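Local coordinates for protein cathepsin L Propeptide (Toxoplasma gondii, PDB 3F75) that forms the inhibitory I29-family propeptide of a cathepsin L-type protein, a small mostly helical domain that packs against another protein chain, at residues 32-37 with 73-78. Sequence-based numbering, arbitrary orientation.
Sequences YAKSYA and FGDLSR. With EDO (1,2-ethanediol), chain F.
A buried carboxylate joins two loops of the I29 propeptide fold: Asp-75 receives Tyr-36 and Lys-34, which reach it from the opposite direction. Tyr-36 OH donates a short hydrogen bond to Asp-75 OD2 (2.6 Å). The donor arrives on the anti side of the carboxylate, 32° out of its plane, while OD2 lies at the ring edge, near the ring plane; the two planes are 62° apart. The other oxygen, Asp-75 OD1, forms a rather long salt bridge with Lys-34 NZ (3.6 Å). The lysine chain turns sharply about its CB-CG bond (chi2 -89°) and then runs extended, bringing its ammonium group alongside OD1. A bound 1,2-ethanediol, probably from the crystallisation liquor, links the two side chains: its O2 donates to Asp-75 OD2 (2.5 Å), and its O1 accepts from Lys-34 NZ (3.0 Å). OD2 thus takes two hydrogen bonds, and the adjacent ammonium would be expected to stabilise the charged carboxylate further. Lys-34 NZ also donates a hydrogen bond to His-72 O, just before residues 73-78. Asp-75 itself sits in a type I turn from Phe-73 to Leu-76, closed by Leu-76 N to Phe-73 O (3.1 Å). The contact brings the connection between helices 18-32 and 39-60 against the loop leading from strand 66-68 to helix 78-84. Tyr-36 packs on Phe-25 and Phe-28 of the first helix and on Arg-45 of the second, whose guanidinium group also bonds Asp-75 O; Asn-52, farther along helix 39-60, holds the carbonyls of Gly-74 and Leu-76.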
ATOM      1  N   TYR B  32       3.928 -19.566  -7.702  1.00 17.93           N
ATOM      2  CA  TYR B  32       4.633 -18.276  -7.752  1.00 17.66           C
ATOM      3  C   TYR B  32       5.979 -18.323  -8.461  1.00 17.00           C
ATOM      4  O   TYR B  32       6.714 -17.339  -8.451  1.00 20.71           O
ATOM      5  CB  TYR B  32       4.778 -17.686  -6.348  1.00 17.72           C
ATOM      6  CG  TYR B  32       3.452 -17.472  -5.681  1.00 18.12           C
ATOM      7  CD1 TYR B  32       2.579 -16.482  -6.120  1.00 16.58           C
ATOM      8  CD2 TYR B  32       3.048 -18.271  -4.620  1.00 16.41           C
ATOM      9  CE1 TYR B  32       1.340 -16.287  -5.495  1.00 16.37           C
ATOM     10  CE2 TYR B  32       1.820 -18.097  -4.021  1.00 16.80           C
ATOM     11  CZ  TYR B  32       0.973 -17.095  -4.453  1.00 12.37           C
ATOM     12  OH  TYR B  32      -0.258 -16.940  -3.832  1.00 14.76           O
ATOM     13  N   ALA B  33       6.296 -19.441  -9.099  1.00 15.77           N
ATOM     14  CA  ALA B  33       7.553 -19.588  -9.818  1.00 17.44           C
ATOM     15  C   ALA B  33       8.720 -19.278  -8.899  1.00 16.99           C
ATOM     16  O   ALA B  33       9.635 -18.559  -9.272  1.00 19.31           O
ATOM     17  CB  ALA B  33       7.584 -18.683 -11.066  1.00 16.65           C
ATOM     18  N   LYS B  34       8.657 -19.795  -7.683  1.00 17.04           N
ATOM     19  CA  LYS B  34       9.726 -19.628  -6.721  1.00 18.26           C
ATOM     20  C   LYS B  34      10.735 -20.752  -6.894  1.00 16.42           C
ATOM     21  O   LYS B  34      10.379 -21.934  -6.827  1.00 15.69           O
ATOM     22  CB  LYS B  34       9.197 -19.665  -5.291  1.00 20.58           C
ATOM     23  CG  LYS B  34       8.125 -18.635  -4.989  1.00 23.07           C
ATOM     24  CD  LYS B  34       8.714 -17.362  -4.513  1.00 27.80           C
ATOM     25  CE  LYS B  34       7.644 -16.373  -4.069  1.00 29.49           C
ATOM     26  NZ  LYS B  34       8.312 -15.131  -3.595  1.00 33.45           N
ATOM     27  N   SER B  35      11.986 -20.362  -7.106  1.00 15.19           N
ATOM     28  CA  SER B  35      13.112 -21.283  -7.179  1.00 15.09           C
ATOM     29  C   SER B  35      14.222 -20.790  -6.268  1.00 15.22           C
ATOM     30  O   SER B  35      14.244 -19.619  -5.877  1.00 18.12           O
ATOM     31  CB  SER B  35      13.623 -21.391  -8.625  1.00 13.36           C
ATOM     32  OG  SER B  35      14.090 -20.136  -9.101  1.00 17.30           O
ATOM     33  N   TYR B  36      15.145 -21.683  -5.929  1.00 12.88           N
ATOM     34  CA  TYR B  36      16.175 -21.367  -4.974  1.00 14.13           C
ATOM     35  C   TYR B  36      17.535 -21.849  -5.442  1.00 13.20           C
ATOM     36  O   TYR B  36      17.702 -23.021  -5.802  1.00 13.83           O
ATOM     37  CB  TYR B  36      15.824 -21.961  -3.608  1.00 15.56           C
ATOM     38  CG  TYR B  36      14.435 -21.543  -3.165  1.00 14.93           C
ATOM     39  CD1 TYR B  36      14.199 -20.270  -2.668  1.00 13.69           C
ATOM     40  CD2 TYR B  36      13.356 -22.413  -3.281  1.00 15.94           C
ATOM     41  CE1 TYR B  36      12.917 -19.874  -2.284  1.00 12.10           C
ATOM     42  CE2 TYR B  36      12.063 -22.027  -2.909  1.00 13.72           C
ATOM     43  CZ  TYR B  36      11.847 -20.768  -2.408  1.00 15.10           C
ATOM     44  OH  TYR B  36      10.573 -20.396  -2.030  1.00 17.40           O
ATOM     45  N   ALA B  37      18.500 -20.931  -5.356  1.00 12.10           N
ATOM     46  CA  ALA B  37      19.854 -21.110  -5.848  1.00 13.91           C
ATOM     47  C   ALA B  37      20.744 -22.070  -5.041  1.00 13.84           C
ATOM     48  O   ALA B  37      21.769 -22.542  -5.561  1.00 13.80           O
ATOM     49  CB  ALA B  37      20.523 -19.722  -5.986  1.00 11.18           C
ATOM     50  N   PHE B  73       4.301 -13.587  -0.587  1.00 12.54           N
ATOM     51  CA  PHE B  73       5.213 -13.354   0.542  1.00 13.03           C
ATOM     52  C   PHE B  73       5.343 -14.579   1.446  1.00 13.25           C
ATOM     53  O   PHE B  73       5.958 -14.495   2.521  1.00 14.51           O
ATOM     54  CB  PHE B  73       4.710 -12.207   1.414  1.00 16.25           C
ATOM     55  CG  PHE B  73       4.438 -10.944   0.663  1.00 14.17           C
ATOM     56  CD1 PHE B  73       5.448 -10.327  -0.065  1.00 15.70           C
ATOM     57  CD2 PHE B  73       3.203 -10.330   0.740  1.00 12.50           C
ATOM     58  CE1 PHE B  73       5.223  -9.151  -0.743  1.00 19.11           C
ATOM     59  CE2 PHE B  73       2.969  -9.119   0.060  1.00 14.80           C
ATOM     60  CZ  PHE B  73       3.975  -8.542  -0.680  1.00 20.12           C
ATOM     61  N   GLY B  74       4.792 -15.713   1.008  1.00 15.21           N
ATOM     62  CA  GLY B  74       4.707 -16.933   1.840  1.00 15.03           C
ATOM     63  C   GLY B  74       6.007 -17.517   2.375  1.00 15.38           C
ATOM     64  O   GLY B  74       6.015 -18.200   3.395  1.00 17.31           O
ATOM     65  N   ASP B  75       7.109 -17.265   1.686  1.00 14.97           N
ATOM     66  CA  ASP B  75       8.416 -17.789   2.104  1.00 13.43           C
ATOM     67  C   ASP B  75       9.324 -16.733   2.738  1.00 14.54           C
ATOM     68  O   ASP B  75      10.534 -16.948   2.844  1.00 12.07           O
ATOM     69  CB  ASP B  75       9.115 -18.515   0.927  1.00 13.51           C
ATOM     70  CG  ASP B  75       9.445 -17.593  -0.252  1.00 18.52           C
ATOM     71  OD1 ASP B  75       8.857 -16.501  -0.362  1.00 16.43           O
ATOM     72  OD2 ASP B  75      10.300 -17.979  -1.087  1.00 19.81           O
ATOM     73  N   LEU B  76       8.731 -15.634   3.233  1.00 10.01           N
ATOM     74  CA  LEU B  76       9.472 -14.569   3.909  1.00 11.49           C
ATOM     75  C   LEU B  76       9.078 -14.490   5.384  1.00 13.82           C
ATOM     76  O   LEU B  76       7.894 -14.650   5.744  1.00 13.44           O
ATOM     77  CB  LEU B  76       9.175 -13.209   3.280  1.00  9.10           C
ATOM     78  CG  LEU B  76       9.316 -13.100   1.770  1.00 13.00           C
ATOM     79  CD1 LEU B  76       8.831 -11.757   1.283  1.00 11.48           C
ATOM     80  CD2 LEU B  76      10.775 -13.348   1.333  1.00 14.81           C
ATOM     81  N   SER B  77      10.072 -14.228   6.222  1.00 13.57           N
ATOM     82  CA  SER B  77       9.852 -13.942   7.632  1.00 14.64           C
ATOM     83  C   SER B  77       9.474 -12.483   7.762  1.00 17.01           C
ATOM     84  O   SER B  77       9.643 -11.703   6.811  1.00 17.19           O
ATOM     85  CB  SER B  77      11.137 -14.184   8.407  1.00 15.22           C
ATOM     86  OG  SER B  77      12.135 -13.243   8.013  1.00 18.07           O
ATOM     87  N   ARG B  78       8.993 -12.101   8.940  1.00 16.47           N
ATOM     88  CA  ARG B  78       8.631 -10.714   9.189  1.00 15.42           C
ATOM     89  C   ARG B  78       9.798  -9.762   8.920  1.00 14.92           C
ATOM     90  O   ARG B  78       9.619  -8.719   8.293  1.00 15.40           O
ATOM     91  CB  ARG B  78       8.125 -10.530  10.615  1.00 14.94           C
ATOM     92  CG  ARG B  78       7.932  -9.072  10.992  1.00 15.43           C
ATOM     93  CD  ARG B  78       7.043  -8.908  12.201  1.00 17.02           C
ATOM     94  NE  ARG B  78       6.986  -7.512  12.633  1.00 16.69           N
ATOM     95  CZ  ARG B  78       6.366  -7.085  13.736  1.00 15.59           C
ATOM     96  NH1 ARG B  78       5.744  -7.946  14.545  1.00  8.90           N
ATOM     97  NH2 ARG B  78       6.387  -5.790  14.053  1.00 14.29           N
TER
HETATM   98  C1  EDO F 202      12.245 -14.345  -3.591  1.00 40.34           C
HETATM   99  O1  EDO F 202      11.060 -14.420  -4.409  1.00 37.50           O
HETATM  100  C2  EDO F 202      12.098 -15.206  -2.336  1.00 40.26           C
HETATM  101  O2  EDO F 202      11.511 -16.458  -2.701  1.00 36.98           O